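Mll5499 protein (Mesorhizobium loti, PDB 3BDE) is of unknown function but belongs to the stress-responsive A/B barrel (Dabb) family and forms a homodimer of ferredoxin-like subunits. Local coordinates at residues M20-H31 with P103-V114; K47-V55 with R86-V94. One frame throughout, in Å; residues are numbered along the deposited sequence.

Interaction 1 of 2, residues M20-H31 with P103-V114; sequences MIRHTVVFTLKH and PEVEKFLEIDYV. With EDO (1,2-ethanediol), chain J; EDO (1,2-ethanediol), chain D.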
loop_
_atom_site.group_PDB
_atom_site.type_symbol
_atom_site.label_atom_id
_atom_site.label_comp_id
_atom_site.label_asym_id
_atom_site.label_seq_id
_atom_site.Cartn_x
_atom_site.Cartn_y
_atom_site.Cartn_z
HETATM N N MSE A 20 5.491 -14.051 -4.882
HETATM C CA MSE A 20 5.166 -12.689 -5.349
HETATM C C MSE A 20 5.445 -11.588 -4.336
HETATM O O MSE A 20 5.154 -11.757 -3.158
HETATM C CB MSE A 20 3.680 -12.637 -5.781
HETATM C CG MSE A 20 3.162 -11.311 -6.347
HETATM SE SE MSE A 20 2.586 -10.008 -5.001
HETATM C CE MSE A 20 0.661 -9.986 -4.920
ATOM N N ILE A 21 6.001 -10.472 -4.814
ATOM C CA ILE A 21 6.278 -9.308 -3.989
ATOM C C ILE A 21 5.555 -8.106 -4.597
ATOM O O ILE A 21 5.726 -7.816 -5.783
ATOM C CB ILE A 21 7.790 -8.984 -3.847
ATOM C CG1 ILE A 21 8.557 -10.208 -3.313
ATOM C CG2 ILE A 21 8.015 -7.693 -2.953
ATOM C CD1 ILE A 21 10.051 -10.011 -3.192
ATOM N N ARG A 22 4.759 -7.425 -3.777
ATOM C CA ARG A 22 4.097 -6.196 -4.187
ATOM C C ARG A 22 4.931 -5.056 -3.612
ATOM O O ARG A 22 4.969 -4.864 -2.405
ATOM C CB ARG A 22 2.675 -6.140 -3.690
ATOM C CG ARG A 22 1.917 -4.935 -4.162
ATOM C CD ARG A 22 0.516 -4.988 -3.653
ATOM N NE ARG A 22 -0.180 -6.121 -4.239
ATOM C CZ ARG A 22 -1.176 -6.816 -3.696
ATOM N NH1 ARG A 22 -1.651 -6.535 -2.477
ATOM N NH2 ARG A 22 -1.692 -7.820 -4.398
ATOM N N HIS A 23 5.609 -4.334 -4.493
ATOM C CA HIS A 23 6.462 -3.209 -4.132
ATOM C C HIS A 23 5.665 -1.934 -4.274
ATOM O O HIS A 23 5.075 -1.670 -5.359
ATOM C CB HIS A 23 7.698 -3.165 -5.032
ATOM C CG HIS A 23 8.510 -1.912 -4.905
ATOM N ND1 HIS A 23 8.970 -1.432 -3.703
ATOM C CD2 HIS A 23 8.971 -1.062 -5.846
ATOM C CE1 HIS A 23 9.660 -0.327 -3.909
ATOM N NE2 HIS A 23 9.662 -0.073 -5.202
ATOM N N THR A 24 5.590 -1.171 -3.190
ATOM C CA THR A 24 4.905 0.118 -3.249
ATOM C C THR A 24 5.709 1.225 -2.630
ATOM O O THR A 24 6.518 0.992 -1.708
ATOM C CB THR A 24 3.509 0.106 -2.564
ATOM O OG1 THR A 24 3.643 0.258 -1.142
ATOM C CG2 THR A 24 2.711 -1.174 -2.893
ATOM N N VAL A 25 5.482 2.441 -3.134
ATOM C CA VAL A 25 6.094 3.644 -2.558
ATOM C C VAL A 25 5.026 4.737 -2.517
ATOM O O VAL A 25 4.355 4.942 -3.516
ATOM C CB VAL A 25 7.380 4.073 -3.341
ATOM C CG1 VAL A 25 7.080 4.385 -4.840
ATOM C CG2 VAL A 25 8.060 5.245 -2.659
ATOM N N VAL A 26 4.857 5.385 -1.363
ATOM C CA VAL A 26 3.917 6.498 -1.187
ATOM C C VAL A 26 4.814 7.738 -1.084
ATOM O O VAL A 26 5.837 7.693 -0.399
ATOM C CB VAL A 26 2.964 6.282 0.049
ATOM C CG1 VAL A 26 3.680 6.463 1.373
ATOM C CG2 VAL A 26 1.761 7.210 -0.008
ATOM N N PHE A 27 4.441 8.826 -1.758
ATOM C CA PHE A 27 5.324 9.995 -1.793
ATOM C C PHE A 27 4.665 11.324 -2.081
ATOM O O PHE A 27 3.508 11.389 -2.514
ATOM C CB PHE A 27 6.430 9.763 -2.853
ATOM C CG PHE A 27 5.916 9.644 -4.276
ATOM C CD1 PHE A 27 5.526 8.406 -4.797
ATOM C CD2 PHE A 27 5.860 10.764 -5.120
ATOM C CE1 PHE A 27 5.051 8.316 -6.129
ATOM C CE2 PHE A 27 5.396 10.673 -6.433
ATOM C CZ PHE A 27 4.990 9.454 -6.934
ATOM N N THR A 28 5.448 12.364 -1.828
ATOM C CA THR A 28 5.092 13.751 -2.087
ATOM C C THR A 28 6.275 14.343 -2.842
ATOM O O THR A 28 7.444 14.069 -2.509
ATOM C CB THR A 28 4.832 14.521 -0.790
ATOM O OG1 THR A 28 3.634 14.013 -0.205
ATOM C CG2 THR A 28 4.638 16.003 -1.064
ATOM N N LEU A 29 5.968 15.115 -3.866
ATOM C CA LEU A 29 7.003 15.766 -4.675
ATOM C C LEU A 29 7.224 17.185 -4.145
ATOM O O LEU A 29 6.377 17.725 -3.462
ATOM C CB LEU A 29 6.557 15.811 -6.130
ATOM C CG LEU A 29 6.274 14.471 -6.803
ATOM C CD1 LEU A 29 5.594 14.727 -8.184
ATOM C CD2 LEU A 29 7.574 13.730 -6.926
ATOM N N LYS A 30 8.364 17.775 -4.490
ATOM C CA LYS A 30 8.688 19.183 -4.151
ATOM C C LYS A 30 7.876 20.165 -5.008
ATOM O O LYS A 30 7.721 21.341 -4.634
ATOM C CB LYS A 30 10.184 19.459 -4.363
ATOM C CG LYS A 30 11.060 18.637 -3.451
ATOM C CD LYS A 30 12.504 18.832 -3.715
ATOM C CE LYS A 30 13.331 17.994 -2.765
ATOM N NZ LYS A 30 14.762 18.093 -3.159
ATOM N N HIS A 31 7.348 19.672 -6.124
ATOM C CA HIS A 31 6.606 20.476 -7.094
ATOM C C HIS A 31 5.236 20.844 -6.586
ATOM O O HIS A 31 4.640 20.110 -5.797
ATOM C CB HIS A 31 6.411 19.725 -8.418
ATOM C CG HIS A 31 7.670 19.150 -8.984
ATOM N ND1 HIS A 31 8.814 19.894 -9.158
ATOM C CD2 HIS A 31 7.955 17.908 -9.442
ATOM C CE1 HIS A 31 9.755 19.133 -9.682
ATOM N NE2 HIS A 31 9.258 17.925 -9.863
ATOM N N PRO A 103 16.289 14.217 -6.741
ATOM C CA PRO A 103 16.059 15.672 -6.856
ATOM C C PRO A 103 14.622 16.189 -6.706
ATOM O O PRO A 103 14.454 17.316 -6.255
ATOM C CB PRO A 103 16.567 16.007 -8.271
ATOM C CG PRO A 103 17.362 14.829 -8.695
ATOM C CD PRO A 103 16.782 13.660 -8.009
ATOM N N GLU A 104 13.615 15.391 -7.053
ATOM C CA GLU A 104 12.224 15.886 -7.119
ATOM C C GLU A 104 11.289 15.418 -6.022
ATOM O O GLU A 104 10.244 16.031 -5.829
ATOM C CB GLU A 104 11.626 15.547 -8.477
ATOM C CG GLU A 104 12.418 16.075 -9.676
ATOM C CD GLU A 104 11.767 15.740 -11.001
ATOM O OE1 GLU A 104 10.551 15.975 -11.143
ATOM O OE2 GLU A 104 12.485 15.282 -11.922
ATOM N N VAL A 105 11.638 14.342 -5.321
ATOM C CA VAL A 105 10.788 13.817 -4.253
ATOM C C VAL A 105 11.107 14.494 -2.900
ATOM O O VAL A 105 12.259 14.532 -2.456
ATOM C CB VAL A 105 10.862 12.269 -4.159
ATOM C CG1 VAL A 105 10.107 11.757 -2.897
ATOM C CG2 VAL A 105 10.291 11.660 -5.419
ATOM N N GLU A 106 10.069 15.033 -2.261
ATOM C CA GLU A 106 10.188 15.693 -0.957
ATOM C C GLU A 106 10.348 14.662 0.152
ATOM O O GLU A 106 11.219 14.795 1.016
ATOM C CB GLU A 106 8.950 16.576 -0.685
ATOM C CG GLU A 106 8.891 17.284 0.697
ATOM C CD GLU A 106 10.088 18.180 0.972
ATOM O OE1 GLU A 106 10.620 18.784 0.015
ATOM O OE2 GLU A 106 10.479 18.301 2.151
ATOM N N LYS A 107 9.458 13.674 0.150
ATOM C CA LYS A 107 9.444 12.612 1.157
ATOM C C LYS A 107 8.713 11.381 0.655
ATOM O O LYS A 107 7.850 11.470 -0.240
ATOM C CB LYS A 107 8.756 13.107 2.433
ATOM C CG LYS A 107 7.397 13.757 2.176
ATOM C CD LYS A 107 6.661 14.044 3.449
ATOM C CE LYS A 107 5.547 15.023 3.180
ATOM N NZ LYS A 107 4.650 15.080 4.348
ATOM N N PHE A 108 9.033 10.236 1.257
ATOM C CA PHE A 108 8.406 8.984 0.849
ATOM C C PHE A 108 8.518 7.880 1.895
ATOM O O PHE A 108 9.287 7.981 2.856
ATOM C CB PHE A 108 9.001 8.500 -0.503
ATOM C CG PHE A 108 10.407 7.958 -0.408
ATOM C CD1 PHE A 108 11.513 8.820 -0.473
ATOM C CD2 PHE A 108 10.647 6.589 -0.304
ATOM C CE1 PHE A 108 12.840 8.313 -0.380
ATOM C CE2 PHE A 108 11.989 6.085 -0.220
ATOM C CZ PHE A 108 13.057 6.940 -0.253
ATOM N N LEU A 109 7.722 6.837 1.692
ATOM C CA LEU A 109 7.767 5.610 2.491
ATOM C C LEU A 109 7.701 4.470 1.485
ATOM O O LEU A 109 6.901 4.536 0.555
ATOM C CB LEU A 109 6.550 5.474 3.398
ATOM C CG LEU A 109 6.383 6.396 4.595
ATOM C CD1 LEU A 109 4.958 6.292 5.156
ATOM C CD2 LEU A 109 7.435 6.059 5.660
ATOM N N GLU A 110 8.531 3.458 1.673
ATOM C CA GLU A 110 8.483 2.247 0.874
ATOM C C GLU A 110 7.754 1.226 1.728
ATOM O O GLU A 110 8.100 1.056 2.887
ATOM C CB GLU A 110 9.873 1.709 0.544
ATOM C CG GLU A 110 10.605 2.442 -0.543
ATOM C CD GLU A 110 11.888 1.722 -0.963
ATOM O OE1 GLU A 110 11.823 0.510 -1.280
ATOM O OE2 GLU A 110 12.960 2.378 -0.994
ATOM N N ILE A 111 6.727 0.582 1.168
ATOM C CA ILE A 111 5.972 -0.482 1.840
ATOM C C ILE A 111 5.859 -1.645 0.838
ATOM O O ILE A 111 5.240 -1.494 -0.218
ATOM C CB ILE A 111 4.561 0.004 2.270
ATOM C CG1 ILE A 111 4.654 1.224 3.219
ATOM C CG2 ILE A 111 3.846 -1.079 2.991
ATOM C CD1 ILE A 111 3.401 2.110 3.196
ATOM N N ASP A 112 6.531 -2.750 1.148
ATOM C CA ASP A 112 6.593 -3.940 0.302
ATOM C C ASP A 112 5.853 -5.050 0.997
ATOM O O ASP A 112 5.999 -5.220 2.221
ATOM C CB ASP A 112 8.044 -4.367 0.064
ATOM C CG ASP A 112 8.857 -3.354 -0.729
ATOM O OD1 ASP A 112 8.293 -2.482 -1.414
ATOM O OD2 ASP A 112 10.111 -3.440 -0.664
ATOM N N TYR A 113 5.122 -5.847 0.216
ATOM C CA TYR A 113 4.311 -6.898 0.720
ATOM C C TYR A 113 4.496 -8.233 0.045
ATOM O O TYR A 113 4.815 -8.306 -1.146
ATOM C CB TYR A 113 2.836 -6.574 0.540
ATOM C CG TYR A 113 2.320 -5.358 1.235
ATOM C CD1 TYR A 113 2.235 -5.319 2.613
ATOM C CD2 TYR A 113 1.793 -4.293 0.504
ATOM C CE1 TYR A 113 1.703 -4.222 3.275
ATOM C CE2 TYR A 113 1.241 -3.207 1.140
ATOM C CZ TYR A 113 1.191 -3.176 2.535
ATOM O OH TYR A 113 0.660 -2.096 3.186
ATOM N N VAL A 114 4.272 -9.282 0.835
ATOM C CA VAL A 114 4.093 -10.625 0.289
ATOM C C VAL A 114 2.782 -11.183 0.880
ATOM O O VAL A 114 2.345 -10.735 1.957
ATOM C CB VAL A 114 5.256 -11.568 0.571
ATOM C CG1 VAL A 114 6.526 -11.044 -0.010
ATOM C CG2 VAL A 114 5.390 -11.891 2.065
HETATM C C1 EDO J . 0.753 0.433 -0.270
HETATM O O1 EDO J . 1.532 1.618 -0.067
HETATM C C2 EDO J . -0.456 0.413 0.642
HETATM O O2 EDO J . -0.135 -0.067 1.946
HETATM C C1 EDO D . 10.901 4.003 -7.908
HETATM O O1 EDO D . 12.242 3.931 -7.413
HETATM C C2 EDO D . 10.031 2.974 -7.215
HETATM O O2 EDO D . 10.601 1.691 -7.477
#
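Strands 21-29 and 105-114 run antiparallel, their axes 4.5 Å apart at the closest, and make up the first and last strands of the ferredoxin-like fold, side by side in its four-stranded sheet. The ladder is regular from Arg22-Tyr113 to Thr28-Lys107. There a classic beta bulge sets Glu106 and Lys107 both against Thr28, whose O takes the N-H of Glu106 at 2.8 Å and, weakly, that of Lys107.

On the helix-covered face His23 and Asp112 lie side by side. With CG of His23 anti to its backbone N (chi1 170°), ND1 reaches OD1 of Asp112 at 2.6 Å; the acceptor lies in the ring plane and is met on its syn side, though 26° out of the carboxylate plane. Tyr84 holds the other carboxylate oxygen, and NE2 of His23 bonds O2 of a bound ethanediol at 3.0 Å. Further along, CG2 of Val25 meets CD2 of Phe108 obliquely.

The opposite face looks to the dimer partner. Thr24 OG1 donates to Ile111 O at 2.5 Å, on a lone pair, and accepts from O1 of a second ethanediol, whose O2 bonds Tyr113 OH; the same diol is also hydrogen-bonded to Tyr113 OH of the second subunit. Arg22 is paired with Glu77 and with Glu59 of that subunit.

Beyond the bulge, His31 NE2 donates almost straight (170°) to the anti side of Glu104 OE1, 2.7 Å away.

Interaction 2 of 2, residues K47-V55 with R86-V94; sequences KILSAIRGV and RYNDHPDHV. With EDO (1,2-ethanediol), chain K; EDO (1,2-ethanediol), chain D.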
loop_
_atom_site.group_PDB
_atom_site.type_symbol
_atom_site.label_atom_id
_atom_site.label_comp_id
_atom_site.label_asym_id
_atom_site.label_seq_id
_atom_site.Cartn_x
_atom_site.Cartn_y
_atom_site.Cartn_z
ATOM N N LYS A 47 6.489 5.748 -18.006
ATOM C CA LYS A 47 7.147 5.294 -19.243
ATOM C C LYS A 47 8.422 4.498 -18.968
ATOM O O LYS A 47 8.618 3.419 -19.543
ATOM C CB LYS A 47 7.468 6.486 -20.163
ATOM C CG LYS A 47 8.034 6.117 -21.547
ATOM C CD LYS A 47 8.251 7.364 -22.371
ATOM N N ILE A 48 9.263 5.023 -18.074
ATOM C CA ILE A 48 10.556 4.422 -17.740
ATOM C C ILE A 48 10.439 3.111 -16.956
ATOM O O ILE A 48 11.020 2.084 -17.346
ATOM C CB ILE A 48 11.464 5.452 -16.945
ATOM C CG1 ILE A 48 11.856 6.626 -17.861
ATOM C CG2 ILE A 48 12.775 4.826 -16.397
ATOM C CD1 ILE A 48 12.554 7.750 -17.121
ATOM N N LEU A 49 9.703 3.173 -15.854
ATOM C CA LEU A 49 9.629 2.055 -14.905
ATOM C C LEU A 49 8.812 0.895 -15.398
ATOM O O LEU A 49 9.199 -0.249 -15.154
ATOM C CB LEU A 49 9.133 2.526 -13.547
ATOM C CG LEU A 49 9.903 3.660 -12.842
ATOM C CD1 LEU A 49 9.259 4.065 -11.531
ATOM C CD2 LEU A 49 11.356 3.292 -12.638
ATOM N N SER A 50 7.703 1.171 -16.096
ATOM C CA SER A 50 6.825 0.080 -16.596
ATOM C C SER A 50 7.470 -0.748 -17.741
ATOM O O SER A 50 7.034 -1.870 -18.008
ATOM C CB SER A 50 5.444 0.612 -16.991
ATOM O OG SER A 50 5.516 1.321 -18.189
ATOM N N ALA A 51 8.491 -0.182 -18.388
ATOM C CA ALA A 51 9.239 -0.826 -19.479
ATOM C C ALA A 51 10.333 -1.787 -19.001
ATOM O O ALA A 51 10.870 -2.568 -19.804
ATOM C CB ALA A 51 9.865 0.264 -20.376
ATOM N N ILE A 52 10.671 -1.754 -17.713
ATOM C CA ILE A 52 11.737 -2.609 -17.184
ATOM C C ILE A 52 11.267 -4.048 -17.067
ATOM O O ILE A 52 10.187 -4.276 -16.530
ATOM C CB ILE A 52 12.251 -2.086 -15.838
ATOM C CG1 ILE A 52 12.856 -0.677 -16.037
ATOM C CG2 ILE A 52 13.329 -3.046 -15.256
ATOM C CD1 ILE A 52 13.280 -0.019 -14.776
ATOM N N ARG A 53 12.067 -5.009 -17.568
ATOM C CA ARG A 53 11.694 -6.451 -17.532
ATOM C C ARG A 53 11.466 -6.901 -16.088
ATOM O O ARG A 53 12.249 -6.556 -15.184
ATOM C CB ARG A 53 12.766 -7.350 -18.183
ATOM C CG ARG A 53 12.404 -8.869 -18.288
ATOM C CD ARG A 53 13.597 -9.749 -18.645
ATOM N NE ARG A 53 14.070 -9.540 -20.013
ATOM N N GLY A 54 10.400 -7.674 -15.888
ATOM C CA GLY A 54 10.008 -8.157 -14.568
ATOM C C GLY A 54 8.969 -7.301 -13.851
ATOM O O GLY A 54 8.320 -7.778 -12.919
ATOM N N VAL A 55 8.819 -6.030 -14.250
ATOM C CA VAL A 55 7.806 -5.138 -13.661
ATOM C C VAL A 55 6.440 -5.566 -14.199
ATOM O O VAL A 55 6.259 -5.636 -15.411
ATOM C CB VAL A 55 8.061 -3.645 -14.008
ATOM C CG1 VAL A 55 6.865 -2.712 -13.619
ATOM C CG2 VAL A 55 9.346 -3.184 -13.349
ATOM N N ARG A 86 16.656 -7.339 -9.594
ATOM C CA ARG A 86 17.023 -7.056 -10.994
ATOM C C ARG A 86 16.392 -5.752 -11.511
ATOM O O ARG A 86 17.022 -5.039 -12.264
ATOM C CB ARG A 86 16.698 -8.259 -11.889
ATOM C CG ARG A 86 17.672 -9.402 -11.626
ATOM C CD ARG A 86 17.240 -10.671 -12.307
ATOM N NE ARG A 86 18.241 -11.758 -12.123
ATOM C CZ ARG A 86 17.988 -13.067 -12.112
ATOM N NH1 ARG A 86 16.756 -13.562 -12.196
ATOM N NH2 ARG A 86 19.001 -13.917 -11.947
ATOM N N TYR A 87 15.166 -5.445 -11.080
ATOM C CA TYR A 87 14.544 -4.149 -11.361
ATOM C C TYR A 87 15.348 -3.026 -10.674
ATOM O O TYR A 87 15.702 -2.017 -11.298
ATOM C CB TYR A 87 13.102 -4.129 -10.855
ATOM C CG TYR A 87 12.499 -2.766 -10.619
ATOM C CD1 TYR A 87 11.965 -2.005 -11.682
ATOM C CD2 TYR A 87 12.420 -2.243 -9.337
ATOM C CE1 TYR A 87 11.368 -0.754 -11.432
ATOM C CE2 TYR A 87 11.834 -0.990 -9.082
ATOM C CZ TYR A 87 11.307 -0.265 -10.137
ATOM O OH TYR A 87 10.735 0.955 -9.880
ATOM N N ASN A 88 15.617 -3.202 -9.379
ATOM C CA ASN A 88 16.332 -2.174 -8.593
ATOM C C ASN A 88 17.674 -1.806 -9.211
ATOM O O ASN A 88 18.019 -0.628 -9.275
ATOM C CB ASN A 88 16.555 -2.668 -7.157
ATOM C CG ASN A 88 17.239 -1.631 -6.277
ATOM O OD1 ASN A 88 16.599 -0.709 -5.772
ATOM N ND2 ASN A 88 18.540 -1.783 -6.092
ATOM N N ASP A 89 18.396 -2.834 -9.672
ATOM C CA ASP A 89 19.743 -2.684 -10.250
ATOM C C ASP A 89 19.780 -2.384 -11.745
ATOM O O ASP A 89 20.858 -2.169 -12.290
ATOM C CB ASP A 89 20.568 -3.954 -9.973
ATOM C CG ASP A 89 20.850 -4.175 -8.503
ATOM O OD1 ASP A 89 20.497 -3.323 -7.669
ATOM O OD2 ASP A 89 21.446 -5.227 -8.191
ATOM N N HIS A 90 18.623 -2.349 -12.399
ATOM C CA HIS A 90 18.550 -2.091 -13.841
ATOM C C HIS A 90 19.051 -0.664 -14.078
ATOM O O HIS A 90 18.723 0.229 -13.291
ATOM C CB HIS A 90 17.125 -2.245 -14.372
ATOM C CG HIS A 90 17.054 -2.256 -15.865
ATOM N ND1 HIS A 90 17.132 -1.106 -16.617
ATOM C CD2 HIS A 90 16.966 -3.280 -16.747
ATOM C CE1 HIS A 90 17.086 -1.422 -17.901
ATOM N NE2 HIS A 90 16.987 -2.731 -18.006
ATOM N N PRO A 91 19.886 -0.451 -15.113
ATOM C CA PRO A 91 20.400 0.907 -15.386
ATOM C C PRO A 91 19.338 2.012 -15.492
ATOM O O PRO A 91 19.577 3.150 -15.050
ATOM C CB PRO A 91 21.162 0.733 -16.709
ATOM C CG PRO A 91 21.532 -0.693 -16.752
ATOM C CD PRO A 91 20.461 -1.443 -16.045
ATOM N N ASP A 92 18.190 1.693 -16.093
ATOM C CA ASP A 92 17.084 2.637 -16.216
ATOM C C ASP A 92 16.518 3.041 -14.848
ATOM O O ASP A 92 16.137 4.204 -14.660
ATOM C CB ASP A 92 15.919 2.068 -17.076
ATOM C CG ASP A 92 16.285 1.838 -18.537
ATOM O OD1 ASP A 92 17.442 2.038 -18.947
ATOM O OD2 ASP A 92 15.394 1.394 -19.285
ATOM N N HIS A 93 16.438 2.079 -13.920
ATOM C CA HIS A 93 15.935 2.369 -12.572
ATOM C C HIS A 93 16.974 3.182 -11.792
ATOM O O HIS A 93 16.649 4.153 -11.148
ATOM C CB HIS A 93 15.582 1.099 -11.818
ATOM C CG HIS A 93 15.058 1.359 -10.444
ATOM N ND1 HIS A 93 15.786 1.086 -9.305
ATOM C CD2 HIS A 93 13.925 1.977 -10.031
ATOM C CE1 HIS A 93 15.097 1.475 -8.248
ATOM N NE2 HIS A 93 13.955 2.007 -8.661
ATOM N N VAL A 94 18.236 2.755 -11.872
ATOM C CA VAL A 94 19.348 3.506 -11.258
ATOM C C VAL A 94 19.396 4.989 -11.716
ATOM O O VAL A 94 19.527 5.894 -10.891
ATOM C CB VAL A 94 20.706 2.791 -11.520
ATOM C CG1 VAL A 94 21.868 3.583 -10.980
ATOM C CG2 VAL A 94 20.670 1.412 -10.859
HETATM C C1 EDO K . 18.984 2.673 -7.563
HETATM O O1 EDO K . 20.337 3.134 -7.471
HETATM C C2 EDO K . 18.653 1.870 -6.318
HETATM O O2 EDO K . 17.323 2.156 -5.870
HETATM C C1 EDO D . 10.901 4.003 -7.908
HETATM O O1 EDO D . 12.242 3.931 -7.413
HETATM C C2 EDO D . 10.031 2.974 -7.215
HETATM O O2 EDO D . 10.601 1.691 -7.477
HETATM O O HOH W 1 12.926 2.136 -19.143
#
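Ile52, just past helix 36-50, drives its side chain between Tyr87, His90 and His93, where helix 81-88 gives way to helix 91-104. The contact joins the helical layer of this ferredoxin-like fold without a direct hydrogen bond between the two segments. The two branches of Ile52 divide the work. CG2, anti to the backbone N, makes an off-centre CH-pi contact with the His90 ring, 4.2 Å from its centroid, while CD1 runs on to CD1 of Tyr87 at 3.9 Å and to CB of His93.

Tyr87 crosses Ile52 at about a right angle. Val55, at the end of a type II turn that begins at Ile52, brings CG2 to within 3.3 Å of Tyr87 CD1, a tight oblique approach. Leu49 reaches the far end of the same ring: its CD2 lies 3.7 Å from Tyr87 OH and also meets the edge of the His93 ring, in its plane. One face of that imidazole rests over the CE2 side of Tyr87, and the ring's rotation is fixed by ND1, which donates to Asn88 O at 2.8 Å. NE2 is thus turned to O1 of an ethanediol, whose O2 bonds Tyr87 OH at 2.5 Å; the two side chains grip one diol between them.

His90 is the N-cap of helix 91-104, its ND1 accepting from Asp92 N. A water donates to both Ile48 O and Asp92 OD2, each 2.6 Å from it, and so bridges the two segments.

Overall arrangement
Interaction 1 builds one half of the sheet, interaction 2 ties together the helices that lie over it, and along the chain the second is nested inside the loop closed by the first. Their centres are 15 Å apart and their nearest atoms about 4 Å, without touching. Helix 91-104 serves both: its start packs in interaction 2, and its end leads into strand 105-115. One ethanediol bridges them, held by His23 from the sheet and by Tyr87 and His93 from the helices. It probably comes from the crystallisation liquor, yet it may mark a polar pocket between sheet and helices.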